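Local coordinates for protein giardin subunit alpha-1 (PDB 4EVF) that binds calcium ions and, in a calcium-dependent way, phosphatidylserine-containing membranes, and takes part in parasite attachment to the intestinal mucosa as a cytoskeletal annexin, at residues K199-E202 / Q203-T207. Residues are numbered along the deposited sequence; the frame is centred on the assembly and turned at random.
Sequences KSIE and QAIAT
With CG anti to its carbonyl carbon (chi1 -67°) and every later bond extended, the side chain of K199 runs along the first turns of the helix to T207, whose OG1 faces the oncoming ammonium. NZ of K199 gives a hydrogen bond of 2.7 Å to OG1 of T207, the two side chains meeting at about a right angle. That hydroxyl also donates to its own helix, reaching O of Q203 at 3.1 Å from above the carbonyl plane. Two bonds thus hold OG1, which probably limits its rotation, although K199 and T207 are both exposed residues. On the way, CB of K199 passes 3.7 Å from CB of Q203, methylene against methylene.

S200 is the N-cap of helix 201-208, a short helix in the predicted third repeat of this all-helical annexin. OG of S200, at chi1 66°, turns back over the helix start and accepts a weak capping bond from N of Q203, 3.4 Å long, and rests equally close to CG of Q203. Regular i to i+4 bonding starts from O of S200: N of A204 donates to it at 2.9 Å, and N of I205 to O of I201 at the same length. The next bond, N of A206 to O of E202, is longer at 3.2 Å, its donor tilted from the carbonyl plane.

I201, A204 and I205 form the buried side. CG2 of I201 and CG1 of I205 touch loosely, one turn apart; I201 packs on Y186, A190 and F193 of helix 183-196, and A204 and I205 both lean on F166 of helix 155-167. E202, only partly exposed, lies against Y218 and H221 of helix 211-225.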
loop_
_atom_site.group_PDB
_atom_site.type_symbol
_atom_site.label_atom_id
_atom_site.label_comp_id
_atom_site.label_asym_id
_atom_site.label_seq_id
_atom_site.Cartn_x
_atom_site.Cartn_y
_atom_site.Cartn_z
ATOM N N LYS A 199 28.381 2.352 0.861
ATOM C CA LYS A 199 27.030 2.524 0.351
ATOM C C LYS A 199 26.002 2.455 1.457
ATOM O O LYS A 199 26.266 1.914 2.524
ATOM C CB LYS A 199 26.707 1.439 -0.683
ATOM C CG LYS A 199 27.524 1.560 -1.947
ATOM C CD LYS A 199 27.338 0.381 -2.881
ATOM C CE LYS A 199 28.191 0.575 -4.129
ATOM N NZ LYS A 199 28.263 -0.663 -4.963
ATOM N N SER A 200 24.825 3.006 1.185
ATOM C CA SER A 200 23.659 2.759 2.020
ATOM C C SER A 200 23.002 1.458 1.545
ATOM O O SER A 200 23.347 0.925 0.469
ATOM C CB SER A 200 22.663 3.900 1.868
ATOM O OG SER A 200 22.149 3.907 0.547
ATOM N N ILE A 201 22.039 0.962 2.316
ATOM C CA ILE A 201 21.326 -0.252 1.923
ATOM C C ILE A 201 20.694 -0.093 0.531
ATOM O O ILE A 201 20.787 -1.003 -0.303
ATOM C CB ILE A 201 20.265 -0.705 2.979
ATOM C CG1 ILE A 201 20.909 -0.872 4.367
ATOM C CG2 ILE A 201 19.642 -2.009 2.572
ATOM C CD1 ILE A 201 20.002 -1.557 5.416
ATOM N N GLU A 202 20.080 1.062 0.268
ATOM C CA GLU A 202 19.436 1.312 -1.029
ATOM C C GLU A 202 20.421 1.192 -2.199
ATOM O O GLU A 202 20.078 0.666 -3.260
ATOM C CB GLU A 202 18.791 2.698 -1.085
ATOM C CG GLU A 202 18.041 3.132 0.156
ATOM C CD GLU A 202 18.910 3.912 1.129
ATOM O OE1 GLU A 202 19.238 5.087 0.839
ATOM O OE2 GLU A 202 19.259 3.355 2.188
ATOM N N GLN A 203 21.629 1.717 -2.014
ATOM C CA GLN A 203 22.650 1.666 -3.058
ATOM C C GLN A 203 23.149 0.238 -3.247
ATOM O O GLN A 203 23.379 -0.222 -4.380
ATOM C CB GLN A 203 23.799 2.622 -2.718
ATOM C CG GLN A 203 23.323 4.063 -2.607
ATOM C CD GLN A 203 24.398 5.031 -2.156
ATOM O OE1 GLN A 203 24.523 6.125 -2.702
ATOM N NE2 GLN A 203 25.165 4.645 -1.151
ATOM N N ALA A 204 23.282 -0.471 -2.128
ATOM C CA ALA A 204 23.657 -1.876 -2.147
ATOM C C ALA A 204 22.658 -2.699 -2.955
ATOM O O ALA A 204 23.056 -3.522 -3.772
ATOM C CB ALA A 204 23.807 -2.421 -0.719
ATOM N N ILE A 205 21.366 -2.455 -2.735
ATOM C CA ILE A 205 20.313 -3.131 -3.479
ATOM C C ILE A 205 20.478 -2.903 -4.985
ATOM O O ILE A 205 20.355 -3.828 -5.792
ATOM C CB ILE A 205 18.904 -2.656 -3.028
ATOM C CG1 ILE A 205 18.633 -3.066 -1.580
ATOM C CG2 ILE A 205 17.818 -3.234 -3.921
ATOM C CD1 ILE A 205 17.248 -2.696 -1.105
ATOM N N ALA A 206 20.768 -1.665 -5.356
ATOM C CA ALA A 206 20.906 -1.315 -6.759
ATOM C C ALA A 206 22.111 -2.013 -7.387
ATOM O O ALA A 206 22.122 -2.293 -8.587
ATOM C CB ALA A 206 21.010 0.204 -6.915
ATOM N N THR A 207 23.119 -2.302 -6.573
ATOM C CA THR A 207 24.351 -2.895 -7.084
ATOM C C THR A 207 24.147 -4.352 -7.472
ATOM O O THR A 207 24.731 -4.824 -8.445
ATOM C CB THR A 207 25.495 -2.812 -6.055
ATOM O OG1 THR A 207 25.870 -1.440 -5.847
ATOM C CG2 THR A 207 26.696 -3.598 -6.539
#